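Local coordinates for protein putative enoyl-CoA hydratase/isomerase (Mycobacterium abscessus, PDB 4MI2) that probably isomerises ring-1,2-epoxyphenylacetyl-CoA in the bacterial degradation of phenylacetate, at residues N94-A99 against L120-G125; F137-T142 against S150-S155; S250-A255 against P262-R267; I103-V108 against G209-F214; T179-T182 against E188-D191. All blocks are in the same frame, centred on the assembly; numbering follows the deposited sequence.

Contact 1 of 5, residues N94-A99 against L120-G125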
loop_
_atom_site.group_PDB
_atom_site.type_symbol
_atom_site.label_atom_id
_atom_site.label_comp_id
_atom_site.label_asym_id
_atom_site.label_seq_id
_atom_site.Cartn_x
_atom_site.Cartn_y
_atom_site.Cartn_z
ATOM N N ASN B 94 6.370 -0.125 -24.089
ATOM C CA ASN B 94 7.441 0.047 -23.123
ATOM C C ASN B 94 8.128 1.425 -23.230
ATOM O O ASN B 94 8.220 2.126 -22.228
ATOM C CB ASN B 94 8.409 -1.153 -23.146
ATOM C CG ASN B 94 7.799 -2.408 -22.510
ATOM O OD1 ASN B 94 6.662 -2.388 -22.042
ATOM N ND2 ASN B 94 8.568 -3.499 -22.462
ATOM N N PRO B 95 8.563 1.847 -24.434
ATOM C CA PRO B 95 9.132 3.208 -24.519
ATOM C C PRO B 95 8.170 4.331 -24.076
ATOM O O PRO B 95 8.604 5.304 -23.451
ATOM C CB PRO B 95 9.487 3.362 -26.007
ATOM C CG PRO B 95 9.640 1.968 -26.517
ATOM C CD PRO B 95 8.733 1.090 -25.687
ATOM N N VAL B 96 6.888 4.188 -24.399
ATOM C CA VAL B 96 5.866 5.156 -23.975
ATOM C C VAL B 96 5.813 5.295 -22.447
ATOM O O VAL B 96 5.824 6.412 -21.916
ATOM C CB VAL B 96 4.471 4.786 -24.546
ATOM C CG1 VAL B 96 3.339 5.478 -23.796
ATOM C CG2 VAL B 96 4.406 5.149 -26.018
ATOM N N LEU B 97 5.761 4.165 -21.749
ATOM C CA LEU B 97 5.670 4.180 -20.294
ATOM C C LEU B 97 6.936 4.735 -19.647
ATOM O O LEU B 97 6.851 5.494 -18.681
ATOM C CB LEU B 97 5.336 2.797 -19.742
ATOM C CG LEU B 97 3.845 2.433 -19.620
ATOM C CD1 LEU B 97 3.143 3.385 -18.658
ATOM C CD2 LEU B 97 3.140 2.412 -20.972
ATOM N N GLU B 98 8.099 4.394 -20.200
ATOM C CA GLU B 98 9.358 4.948 -19.717
ATOM C C GLU B 98 9.422 6.449 -19.970
ATOM O O GLU B 98 9.868 7.198 -19.106
ATOM C CB GLU B 98 10.570 4.237 -20.350
ATOM C CG GLU B 98 10.539 2.737 -20.121
ATOM C CD GLU B 98 11.899 2.085 -20.032
ATOM O OE1 GLU B 98 12.308 1.440 -21.023
ATOM O OE2 GLU B 98 12.551 2.178 -18.961
ATOM N N ALA B 99 8.957 6.882 -21.143
ATOM C CA ALA B 99 8.971 8.297 -21.493
ATOM C C ALA B 99 8.047 9.087 -20.568
ATOM O O ALA B 99 8.384 10.185 -20.134
ATOM C CB ALA B 99 8.575 8.493 -22.947
ATOM N N LEU B 120 -5.705 2.405 -19.528
ATOM C CA LEU B 120 -5.615 2.454 -18.079
ATOM C C LEU B 120 -4.155 2.594 -17.644
ATOM O O LEU B 120 -3.843 3.397 -16.777
ATOM C CB LEU B 120 -6.259 1.204 -17.463
ATOM C CG LEU B 120 -6.445 1.168 -15.947
ATOM C CD1 LEU B 120 -7.303 2.330 -15.474
ATOM C CD2 LEU B 120 -7.073 -0.164 -15.527
ATOM N N GLY B 121 -3.260 1.835 -18.270
ATOM C CA GLY B 121 -1.829 1.894 -17.944
ATOM C C GLY B 121 -1.288 3.297 -18.101
ATOM O O GLY B 121 -0.527 3.789 -17.267
ATOM N N LEU B 122 -1.710 3.941 -19.178
ATOM C CA LEU B 122 -1.266 5.276 -19.523
ATOM C C LEU B 122 -1.792 6.261 -18.494
ATOM O O LEU B 122 -1.048 7.117 -17.985
ATOM C CB LEU B 122 -1.767 5.608 -20.933
ATOM C CG LEU B 122 -1.405 6.932 -21.586
ATOM C CD1 LEU B 122 0.095 7.093 -21.787
ATOM C CD2 LEU B 122 -2.124 6.982 -22.923
ATOM N N ALA B 123 -3.070 6.121 -18.151
ATOM C CA ALA B 123 -3.676 7.000 -17.155
ATOM C C ALA B 123 -3.046 6.867 -15.771
ATOM O O ALA B 123 -2.889 7.873 -15.060
ATOM C CB ALA B 123 -5.176 6.753 -17.067
ATOM N N LEU B 124 -2.703 5.643 -15.377
ATOM C CA LEU B 124 -2.130 5.419 -14.049
ATOM C C LEU B 124 -0.665 5.854 -13.935
ATOM O O LEU B 124 -0.139 5.954 -12.825
ATOM C CB LEU B 124 -2.306 3.955 -13.590
ATOM C CG LEU B 124 -3.742 3.382 -13.584
ATOM C CD1 LEU B 124 -3.842 2.121 -12.729
ATOM C CD2 LEU B 124 -4.781 4.393 -13.132
ATOM N N GLY B 125 -0.011 6.126 -15.059
ATOM C CA GLY B 125 1.336 6.715 -15.038
ATOM C C GLY B 125 1.363 8.213 -14.734
ATOM O O GLY B 125 2.427 8.773 -14.472
#
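Val96 lays its CG1 methyl obliquely across the end of Leu122, with CG1 and Leu122 CD1 4.1 Å apart. Leu122 leaves its helix along the flank, but with CG anti to the backbone N (chi1 -178°) its far end swings toward residues 94-99. The next residue after Val96, Leu97, makes the second touch: its CD1 lies 3.9 Å from the carbonyl O of Gly121, a van der Waals contact of a methyl with bare backbone. Glycine suits this place because it puts only main chain in front of the leucine. The two helices come within 7.1 Å of each other, measured from the CA of Leu97 to the CA of Leu122, and branched aliphatic side chains fill a wholly buried seam. Helices 87-102 and 118-124 thus meet in the core of the crotonase fold, close to a subunit interface. Leu122 also touches Leu100 farther along helix 87-102, while Val96 and Leu97 lead to different neighbours, Leu44 of helix 34-49 and Leu233 of the second subunit.

Contact 2 of 5, residues F137-T142 against S150-S155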
loop_
_atom_site.group_PDB
_atom_site.type_symbol
_atom_site.label_atom_id
_atom_site.label_comp_id
_atom_site.label_asym_id
_atom_site.label_seq_id
_atom_site.Cartn_x
_atom_site.Cartn_y
_atom_site.Cartn_z
ATOM N N PHE B 137 -13.345 2.008 -15.865
ATOM C CA PHE B 137 -11.985 1.512 -15.763
ATOM C C PHE B 137 -11.975 -0.007 -15.703
ATOM O O PHE B 137 -12.705 -0.608 -14.907
ATOM C CB PHE B 137 -11.314 2.095 -14.519
ATOM C CG PHE B 137 -11.399 3.593 -14.439
ATOM C CD1 PHE B 137 -10.365 4.389 -14.914
ATOM C CD2 PHE B 137 -12.521 4.207 -13.907
ATOM C CE1 PHE B 137 -10.448 5.770 -14.856
ATOM C CE2 PHE B 137 -12.610 5.589 -13.848
ATOM C CZ PHE B 137 -11.568 6.370 -14.321
ATOM N N GLY B 138 -11.145 -0.619 -16.537
ATOM C CA GLY B 138 -10.982 -2.069 -16.561
ATOM C C GLY B 138 -9.622 -2.462 -17.124
ATOM O O GLY B 138 -9.061 -1.769 -17.966
ATOM N N THR B 139 -9.094 -3.586 -16.661
ATOM C CA THR B 139 -7.800 -4.073 -17.127
ATOM C C THR B 139 -7.905 -4.709 -18.514
ATOM O O THR B 139 -6.991 -4.574 -19.335
ATOM C CB THR B 139 -7.192 -5.063 -16.122
ATOM O OG1 THR B 139 -8.182 -6.013 -15.704
ATOM C CG2 THR B 139 -6.677 -4.310 -14.897
ATOM N N ALA B 140 -9.011 -5.420 -18.746
ATOM C CA ALA B 140 -9.342 -6.069 -20.032
ATOM C C ALA B 140 -8.497 -7.278 -20.466
ATOM O O ALA B 140 -8.980 -8.106 -21.224
ATOM C CB ALA B 140 -9.387 -5.043 -21.163
ATOM N N PHE B 141 -7.250 -7.388 -20.020
ATOM C CA PHE B 141 -6.310 -8.338 -20.646
ATOM C C PHE B 141 -6.741 -9.812 -20.582
ATOM O O PHE B 141 -6.734 -10.512 -21.596
ATOM C CB PHE B 141 -4.918 -8.173 -20.043
ATOM C CG PHE B 141 -4.281 -6.827 -20.331
ATOM C CD1 PHE B 141 -4.089 -5.899 -19.319
ATOM C CD2 PHE B 141 -3.868 -6.499 -21.611
ATOM C CE1 PHE B 141 -3.494 -4.668 -19.586
ATOM C CE2 PHE B 141 -3.277 -5.265 -21.889
ATOM C CZ PHE B 141 -3.087 -4.349 -20.870
ATOM N N THR B 142 -7.128 -10.270 -19.390
ATOM C CA THR B 142 -7.441 -11.680 -19.170
ATOM C C THR B 142 -8.735 -12.056 -19.857
ATOM O O THR B 142 -8.920 -13.215 -20.227
ATOM C CB THR B 142 -7.510 -12.058 -17.671
ATOM O OG1 THR B 142 -8.539 -11.311 -17.023
ATOM C CG2 THR B 142 -6.170 -11.806 -16.974
ATOM N N SER B 150 1.931 -2.246 -20.154
ATOM C CA SER B 150 1.863 -0.818 -19.851
ATOM C C SER B 150 2.025 -0.517 -18.357
ATOM O O SER B 150 1.459 0.456 -17.855
ATOM C CB SER B 150 0.554 -0.223 -20.389
ATOM O OG SER B 150 0.408 -0.525 -21.756
ATOM N N ALA B 151 2.811 -1.357 -17.675
ATOM C CA ALA B 151 3.165 -1.209 -16.258
ATOM C C ALA B 151 2.013 -1.453 -15.275
ATOM O O ALA B 151 2.159 -1.249 -14.056
ATOM C CB ALA B 151 3.796 0.148 -16.000
ATOM N N LEU B 152 0.894 -1.940 -15.799
ATOM C CA LEU B 152 -0.335 -2.079 -15.028
ATOM C C LEU B 152 -0.235 -3.129 -13.925
ATOM O O LEU B 152 -0.915 -3.010 -12.905
ATOM C CB LEU B 152 -1.488 -2.396 -15.976
ATOM C CG LEU B 152 -2.870 -1.806 -15.747
ATOM C CD1 LEU B 152 -2.864 -0.336 -15.344
ATOM C CD2 LEU B 152 -3.670 -2.008 -17.023
ATOM N N SER B 153 0.643 -4.123 -14.099
ATOM C CA SER B 153 0.900 -5.126 -13.055
ATOM C C SER B 153 1.609 -4.544 -11.836
ATOM O O SER B 153 1.702 -5.207 -10.794
ATOM C CB SER B 153 1.694 -6.331 -13.598
ATOM O OG SER B 153 3.024 -5.990 -13.958
ATOM N N ALA B 154 2.124 -3.325 -11.979
ATOM C CA ALA B 154 2.698 -2.575 -10.873
ATOM C C ALA B 154 1.792 -1.403 -10.459
ATOM O O ALA B 154 1.445 -1.257 -9.287
ATOM C CB ALA B 154 4.074 -2.061 -11.263
ATOM N N SER B 155 1.429 -0.569 -11.426
ATOM C CA SER B 155 0.710 0.664 -11.148
ATOM C C SER B 155 -0.685 0.427 -10.556
ATOM O O SER B 155 -1.101 1.154 -9.665
ATOM C CB SER B 155 0.613 1.530 -12.408
ATOM O OG SER B 155 -0.110 0.865 -13.431
#
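The Phe141 ring meets Leu152 at its edge: CD2 of the leucine lies near the ring plane, 3.7 Å from Phe141 CE1, and the two side chains run obliquely past each other. Beyond these two segments the Phe141 side chain also touches Leu146, Asp149 and Phe169 of its own chain and Gln240 of the second subunit. Phe141 holds CG beside its backbone N (chi1 -65°), which sends the ring across to the first turn of helix 152-160. The same CD2 methyl serves a second neighbour, lying 4.3 Å from Thr139 CG2, so one leucine branch sits against both an aromatic edge and the methyl of a threonine. Leucine suits this place because its fork offers two methyls: while CD2 faces residues 139-141, CD1 packs on Gly121 and Leu124 of helix 118-124. Just ahead of Leu152, Ala151 occupies the N-cap position, and its carbonyl O receives both Ala154 N, at 2.9 Å, and Ser155 N. The backbone N of Ala151 is bonded to Glu236 of the second subunit. In this crotonase fold the contact therefore joins the loop just after strand 136-138 to the first turn of helix 152-160, beside the second subunit, with helix 162-171 covering it through Phe169.

Contact 3 of 5, residues S250-A255 against P262-R267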
loop_
_atom_site.group_PDB
_atom_site.type_symbol
_atom_site.label_atom_id
_atom_site.label_comp_id
_atom_site.label_asym_id
_atom_site.label_seq_id
_atom_site.Cartn_x
_atom_site.Cartn_y
_atom_site.Cartn_z
ATOM N N SER B 250 13.377 31.444 -1.676
ATOM C CA SER B 250 13.556 32.787 -1.110
ATOM C C SER B 250 12.343 33.656 -1.399
ATOM O O SER B 250 11.840 34.338 -0.507
ATOM C CB SER B 250 14.815 33.473 -1.650
ATOM O OG SER B 250 15.928 33.129 -0.857
ATOM N N ALA B 251 11.881 33.608 -2.648
ATOM C CA ALA B 251 10.665 34.307 -3.070
ATOM C C ALA B 251 9.473 33.948 -2.169
ATOM O O ALA B 251 8.736 34.827 -1.724
ATOM C CB ALA B 251 10.349 33.991 -4.526
ATOM N N ALA B 252 9.311 32.664 -1.877
ATOM C CA ALA B 252 8.210 32.220 -1.033
ATOM C C ALA B 252 8.290 32.816 0.372
ATOM O O ALA B 252 7.280 33.235 0.933
ATOM C CB ALA B 252 8.186 30.700 -0.957
ATOM N N VAL B 253 9.496 32.840 0.930
ATOM C CA VAL B 253 9.715 33.283 2.302
ATOM C C VAL B 253 9.582 34.808 2.412
ATOM O O VAL B 253 8.995 35.307 3.364
ATOM C CB VAL B 253 11.093 32.812 2.825
ATOM C CG1 VAL B 253 11.417 33.439 4.173
ATOM C CG2 VAL B 253 11.127 31.289 2.930
ATOM N N GLU B 254 10.126 35.534 1.443
ATOM C CA GLU B 254 9.973 36.986 1.398
ATOM C C GLU B 254 8.494 37.348 1.248
ATOM O O GLU B 254 7.993 38.213 1.957
ATOM C CB GLU B 254 10.791 37.588 0.252
ATOM N N ALA B 255 7.797 36.662 0.348
ATOM C CA ALA B 255 6.369 36.905 0.127
ATOM C C ALA B 255 5.498 36.639 1.363
ATOM O O ALA B 255 4.542 37.372 1.609
ATOM C CB ALA B 255 5.865 36.089 -1.053
ATOM N N PRO B 262 3.643 35.011 -3.800
ATOM C CA PRO B 262 4.919 34.877 -4.503
ATOM C C PRO B 262 4.756 34.522 -5.979
ATOM O O PRO B 262 3.792 33.857 -6.345
ATOM C CB PRO B 262 5.573 33.699 -3.781
ATOM C CG PRO B 262 4.421 32.835 -3.397
ATOM C CD PRO B 262 3.311 33.786 -3.044
ATOM N N VAL B 263 5.707 34.949 -6.803
ATOM C CA VAL B 263 5.801 34.500 -8.191
ATOM C C VAL B 263 6.939 33.474 -8.285
ATOM O O VAL B 263 8.065 33.758 -7.871
ATOM C CB VAL B 263 6.036 35.690 -9.150
ATOM C CG1 VAL B 263 6.167 35.226 -10.599
ATOM C CG2 VAL B 263 4.890 36.683 -9.028
ATOM N N PHE B 264 6.630 32.282 -8.806
ATOM C CA PHE B 264 7.611 31.194 -8.938
ATOM C C PHE B 264 8.059 31.042 -10.390
ATOM O O PHE B 264 7.226 31.066 -11.294
ATOM C CB PHE B 264 7.019 29.858 -8.482
ATOM C CG PHE B 264 6.639 29.808 -7.034
ATOM C CD1 PHE B 264 7.599 29.937 -6.044
ATOM C CD2 PHE B 264 5.325 29.596 -6.658
ATOM C CE1 PHE B 264 7.253 29.873 -4.702
ATOM C CE2 PHE B 264 4.969 29.522 -5.320
ATOM C CZ PHE B 264 5.934 29.659 -4.339
ATOM N N VAL B 265 9.362 30.859 -10.612
ATOM C CA VAL B 265 9.907 30.669 -11.974
ATOM C C VAL B 265 10.452 29.261 -12.243
ATOM O O VAL B 265 10.846 28.961 -13.360
ATOM C CB VAL B 265 11.020 31.695 -12.289
ATOM C CG1 VAL B 265 10.452 33.110 -12.309
ATOM C CG2 VAL B 265 12.167 31.586 -11.295
ATOM N N GLY B 266 10.488 28.410 -11.219
ATOM C CA GLY B 266 10.951 27.031 -11.379
ATOM C C GLY B 266 12.440 26.804 -11.185
ATOM O O GLY B 266 12.979 25.830 -11.687
ATOM N N ARG B 267 13.114 27.694 -10.459
ATOM C CA ARG B 267 14.516 27.471 -10.098
ATOM C C ARG B 267 14.896 28.238 -8.844
ATOM O O ARG B 267 16.061 28.272 -8.440
ATOM C CB ARG B 267 15.438 27.842 -11.260
ATOM C CG ARG B 267 15.468 29.325 -11.613
ATOM C CD ARG B 267 16.222 29.545 -12.918
ATOM N NE ARG B 267 16.157 30.936 -13.384
ATOM C CZ ARG B 267 15.448 31.380 -14.429
ATOM N NH1 ARG B 267 14.702 30.559 -15.173
ATOM N NH2 ARG B 267 15.490 32.676 -14.744
ATOM O OXT ARG B 267 14.039 28.826 -8.188
#
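Pro262 presses its CB against Ala255 CB at 3.6 Å, the closest approach between residues 250-255 and 262-267. The pyrrolidine ring lies along the helix flank, and its CB also comes 3.9 Å from the carbonyl O of Ala251. Two residues on, Phe264 turns its ring back to the helix. Its CB starts off to the flank, but with CG anti to the carbonyl carbon and beside the backbone N (chi1 -63°) the ring swings inward, and its edge meets Ala252: Ala252 CB lies near the ring plane, 3.9 Å from Phe264 CE1. Between them Val263 does the reverse, its side chain setting out from the backbone away from the helix and leaving only its carbonyl O near Ala251 CB, at 4.1 Å. The alternation is that of an extended chain. Alanine suits positions 251, 252 and 255 because a single methyl lets the tail lie close along the helix. Side chains hold the tail's backbone: Asp248, near the start of helix 247-257, takes the N-H groups of Val265 and Gly266, while Arg54 binds the carbonyl O of Phe264. Ile144 and Gly143 of the third subunit pack on Ala252 and Phe264. Across the contact itself even the two carbonyl O atoms meet carbon, so shape and dispersion join tail to helix, and the bonds to Asp248 and Arg54 fix the tail's path.

Contact 4 of 5, residues I103-V108 against G209-F214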
loop_
_atom_site.group_PDB
_atom_site.type_symbol
_atom_site.label_atom_id
_atom_site.label_comp_id
_atom_site.label_asym_id
_atom_site.label_seq_id
_atom_site.Cartn_x
_atom_site.Cartn_y
_atom_site.Cartn_z
ATOM N N ILE B 103 9.289 12.040 -17.279
ATOM C CA ILE B 103 8.861 13.428 -17.089
ATOM C C ILE B 103 9.050 13.814 -15.621
ATOM O O ILE B 103 8.464 13.202 -14.732
ATOM C CB ILE B 103 7.395 13.651 -17.535
ATOM C CG1 ILE B 103 7.233 13.271 -19.008
ATOM C CG2 ILE B 103 6.975 15.107 -17.322
ATOM C CD1 ILE B 103 5.841 13.501 -19.573
ATOM N N LYS B 104 9.871 14.827 -15.367
ATOM C CA LYS B 104 10.188 15.208 -13.987
ATOM C C LYS B 104 9.115 16.086 -13.337
ATOM O O LYS B 104 8.967 16.079 -12.118
ATOM C CB LYS B 104 11.534 15.924 -13.934
ATOM C CG LYS B 104 12.706 15.091 -14.431
ATOM C CD LYS B 104 14.008 15.892 -14.343
ATOM C CE LYS B 104 14.916 15.674 -15.553
ATOM N NZ LYS B 104 15.644 14.378 -15.465
ATOM N N VAL B 105 8.377 16.836 -14.153
ATOM C CA VAL B 105 7.389 17.793 -13.652
ATOM C C VAL B 105 6.049 17.086 -13.450
ATOM O O VAL B 105 5.911 15.915 -13.815
ATOM C CB VAL B 105 7.277 19.031 -14.580
ATOM C CG1 VAL B 105 8.674 19.559 -14.898
ATOM C CG2 VAL B 105 6.525 18.720 -15.865
ATOM N N PRO B 106 5.071 17.774 -12.831
ATOM C CA PRO B 106 3.797 17.124 -12.559
ATOM C C PRO B 106 3.002 16.793 -13.818
ATOM O O PRO B 106 2.976 17.581 -14.746
ATOM C CB PRO B 106 3.054 18.154 -11.702
ATOM C CG PRO B 106 4.137 18.970 -11.064
ATOM C CD PRO B 106 5.179 19.070 -12.136
ATOM N N VAL B 107 2.365 15.624 -13.831
ATOM C CA VAL B 107 1.573 15.162 -14.979
ATOM C C VAL B 107 0.156 14.934 -14.504
ATOM O O VAL B 107 -0.059 14.200 -13.546
ATOM C CB VAL B 107 2.115 13.838 -15.555
ATOM C CG1 VAL B 107 1.261 13.365 -16.728
ATOM C CG2 VAL B 107 3.561 13.996 -15.983
ATOM N N VAL B 108 -0.794 15.579 -15.177
ATOM C CA VAL B 108 -2.211 15.498 -14.865
ATOM C C VAL B 108 -2.889 14.819 -16.038
ATOM O O VAL B 108 -2.497 15.045 -17.183
ATOM C CB VAL B 108 -2.814 16.905 -14.699
ATOM C CG1 VAL B 108 -4.258 16.833 -14.209
ATOM C CG2 VAL B 108 -1.965 17.742 -13.752
ATOM N N GLY B 209 3.673 27.056 -10.166
ATOM C CA GLY B 209 4.233 26.731 -8.860
ATOM C C GLY B 209 5.739 26.515 -8.850
ATOM O O GLY B 209 6.419 26.708 -9.860
ATOM N N PRO B 210 6.272 26.099 -7.697
ATOM C CA PRO B 210 7.706 25.883 -7.545
ATOM C C PRO B 210 8.174 24.601 -8.233
ATOM O O PRO B 210 8.369 23.572 -7.597
ATOM C CB PRO B 210 7.891 25.829 -6.026
ATOM C CG PRO B 210 6.560 25.393 -5.491
ATOM C CD PRO B 210 5.540 25.965 -6.423
ATOM N N THR B 211 8.363 24.693 -9.543
ATOM C CA THR B 211 8.605 23.537 -10.394
ATOM C C THR B 211 9.797 22.688 -9.938
ATOM O O THR B 211 9.737 21.454 -10.025
ATOM C CB THR B 211 8.804 23.993 -11.852
ATOM O OG1 THR B 211 7.680 24.790 -12.248
ATOM C CG2 THR B 211 8.953 22.785 -12.818
ATOM N N ALA B 212 10.866 23.329 -9.454
ATOM C CA ALA B 212 12.040 22.591 -8.981
ATOM C C ALA B 212 11.713 21.792 -7.726
ATOM O O ALA B 212 12.152 20.657 -7.572
ATOM C CB ALA B 212 13.211 23.515 -8.722
ATOM N N ALA B 213 10.941 22.396 -6.833
ATOM C CA ALA B 213 10.467 21.708 -5.654
ATOM C C ALA B 213 9.552 20.542 -6.032
ATOM O O ALA B 213 9.678 19.456 -5.490
ATOM C CB ALA B 213 9.746 22.684 -4.735
ATOM N N PHE B 214 8.657 20.757 -6.986
ATOM C CA PHE B 214 7.758 19.694 -7.424
ATOM C C PHE B 214 8.532 18.507 -7.992
ATOM O O PHE B 214 8.229 17.348 -7.684
ATOM C CB PHE B 214 6.750 20.217 -8.461
ATOM C CG PHE B 214 5.692 21.134 -7.894
ATOM C CD1 PHE B 214 5.047 22.046 -8.722
ATOM C CD2 PHE B 214 5.307 21.070 -6.548
ATOM C CE1 PHE B 214 4.057 22.884 -8.233
ATOM C CE2 PHE B 214 4.314 21.915 -6.053
ATOM C CZ PHE B 214 3.693 22.825 -6.897
#
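Pro106 and Phe214 carry the larger of two apolar contacts here. The CG of the proline lies 3.9 Å from Phe214 CB and 4.0 Å from Phe214 CD1, approaching the ring obliquely, with the side chains crossing at about a right angle; the compact proline ring suits by offering a hydrocarbon edge. In the second, Val105 CG1 touches Thr211 CG2 at 3.8 Å. Thr211 is suited to its place by being two-faced: with CG2 anti to the backbone N, its methyl meets the valine while OG1 (chi1 -54°) bonds to Arg54 NE. Inside segment 209-214 the carbonyl O of Pro210 stands 3.6 Å above the plane of the Phe214 ring, toward its rim, and glycine suits position 209 because its bare CA passes close to Phe214 CE1. Pro210 centres an inverse gamma turn, closed by a weak bond from Thr211 N to Gly209 O, and is N-cap of helix 211-223. Lys218 NZ binds the carbonyl O atoms of Ile103 and Val105. Leu206 and Leu170 of the third subunit also pack on Pro106 and Phe214. The first turn of helix 211-223, set against the residues leading into strand 107-111 of the mixed sheet, fits the crotonase fold, whose C-terminal helices lie at the trimer interface.

Contact 5 of 5, residues T179-T182 against E188-D191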
loop_
_atom_site.group_PDB
_atom_site.type_symbol
_atom_site.label_atom_id
_atom_site.label_comp_id
_atom_site.label_asym_id
_atom_site.label_seq_id
_atom_site.Cartn_x
_atom_site.Cartn_y
_atom_site.Cartn_z
ATOM N N THR B 179 -16.750 4.464 -7.600
ATOM C CA THR B 179 -15.948 3.368 -7.056
ATOM C C THR B 179 -14.445 3.682 -7.186
ATOM O O THR B 179 -13.685 3.518 -6.229
ATOM C CB THR B 179 -16.245 2.047 -7.777
ATOM O OG1 THR B 179 -17.652 1.813 -7.780
ATOM C CG2 THR B 179 -15.544 0.875 -7.081
ATOM N N ALA B 180 -14.037 4.147 -8.366
ATOM C CA ALA B 180 -12.657 4.542 -8.614
ATOM C C ALA B 180 -12.197 5.613 -7.634
ATOM O O ALA B 180 -11.068 5.586 -7.158
ATOM C CB ALA B 180 -12.506 5.044 -10.042
ATOM N N HIS B 181 -13.076 6.566 -7.353
ATOM C CA HIS B 181 -12.777 7.619 -6.391
ATOM C C HIS B 181 -12.597 7.049 -4.980
ATOM O O HIS B 181 -11.593 7.297 -4.328
ATOM C CB HIS B 181 -13.874 8.682 -6.394
ATOM C CG HIS B 181 -13.479 9.941 -5.690
ATOM N ND1 HIS B 181 -14.108 10.384 -4.549
ATOM C CD2 HIS B 181 -12.489 10.831 -5.946
ATOM C CE1 HIS B 181 -13.537 11.506 -4.144
ATOM N NE2 HIS B 181 -12.548 11.795 -4.971
ATOM N N THR B 182 -13.562 6.268 -4.517
ATOM C CA THR B 182 -13.454 5.661 -3.191
ATOM C C THR B 182 -12.185 4.812 -3.061
ATOM O O THR B 182 -11.513 4.862 -2.033
ATOM C CB THR B 182 -14.686 4.795 -2.859
ATOM O OG1 THR B 182 -15.883 5.551 -3.085
ATOM C CG2 THR B 182 -14.648 4.335 -1.408
ATOM N N GLU B 188 -10.282 12.853 -8.240
ATOM C CA GLU B 188 -11.463 13.707 -8.329
ATOM C C GLU B 188 -12.396 13.196 -9.417
ATOM O O GLU B 188 -11.947 12.734 -10.469
ATOM C CB GLU B 188 -11.031 15.146 -8.656
ATOM C CG GLU B 188 -12.132 16.204 -8.580
ATOM C CD GLU B 188 -12.254 16.863 -7.217
ATOM O OE1 GLU B 188 -11.836 16.244 -6.207
ATOM O OE2 GLU B 188 -12.767 18.006 -7.153
ATOM N N VAL B 189 -13.690 13.273 -9.146
ATOM C CA VAL B 189 -14.718 12.997 -10.138
ATOM C C VAL B 189 -15.475 14.298 -10.381
ATOM O O VAL B 189 -15.945 14.916 -9.439
ATOM C CB VAL B 189 -15.726 11.928 -9.657
ATOM C CG1 VAL B 189 -16.841 11.743 -10.682
ATOM C CG2 VAL B 189 -15.024 10.602 -9.383
ATOM N N VAL B 190 -15.577 14.708 -11.642
ATOM C CA VAL B 190 -16.348 15.890 -12.011
ATOM C C VAL B 190 -17.429 15.509 -13.027
ATOM O O VAL B 190 -17.524 14.357 -13.455
ATOM C CB VAL B 190 -15.435 17.017 -12.552
ATOM C CG1 VAL B 190 -14.486 17.493 -11.459
ATOM C CG2 VAL B 190 -14.654 16.572 -13.782
ATOM N N ASP B 191 -18.254 16.480 -13.388
ATOM C CA ASP B 191 -19.260 16.303 -14.433
ATOM C C ASP B 191 -18.575 15.845 -15.731
ATOM O O ASP B 191 -17.491 16.331 -16.062
ATOM C CB ASP B 191 -20.006 17.626 -14.642
ATOM C CG ASP B 191 -21.191 17.492 -15.573
ATOM O OD1 ASP B 191 -22.317 17.230 -15.086
ATOM O OD2 ASP B 191 -20.997 17.643 -16.796
#
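His181 directs its ring at Glu188 and Val189 by holding CG anti to its backbone N (chi1 -166°); with Val189 CG1 anti to its own backbone N (chi1 176°), CG2 falls beside that N and meets the histidine. The pair belongs to the edge of the crotonase fold, where the short helix 177-183 is followed, after a short loop, by strand 188-190, an outermost strand of the six-stranded sheet within this chain. The CG2 methyl of Val189 packs 3.7 Å from His181 CB and also comes 4.1 Å from His181 CG, reaching the ring obliquely. A beta-branched valine suits the strand and supplies a compact methyl for the histidine side chain to rest on. The strand runs beside 128-132, with backbone bonds from Glu188 and Val190 to Ala131. A weak hydrogen bond between His181 NE2 and the carbonyl O of His187, just ahead of the strand, helps fix the turn of the imidazole. The Glu188 side chain sets out away from the helix, and what meets the ring edge is main chain: Glu188 N, near the imidazole plane and 3.8 Å from His181 CD2.

Overall arrangement
Contacts 1 and 2 adjoin, their centres 11 Å apart: Leu152 CD1 lies 3.6 Å from Gly121 CA, and both contacts reach the second subunit. Contact 5 touches contact 2 where Phe137 CE2 meets Ala180 CB at 3.8 Å. On the other side of the chain's centre from contact 2, contacts 3 and 4 pack together, Phe264 CD2 lying 3.6 Å from Pro210 CD, and both reach the third subunit. Contact 4 closes a loop of the chain in which contacts 2 and 5 are nested, while contacts 2 and 3 are farthest apart, about 40 Å between centres. In crotonases the start of the helix corresponding to 118-124 helps form the oxyanion hole, so contact 1, on that helix, and contact 2 beside it are probably close to the active site.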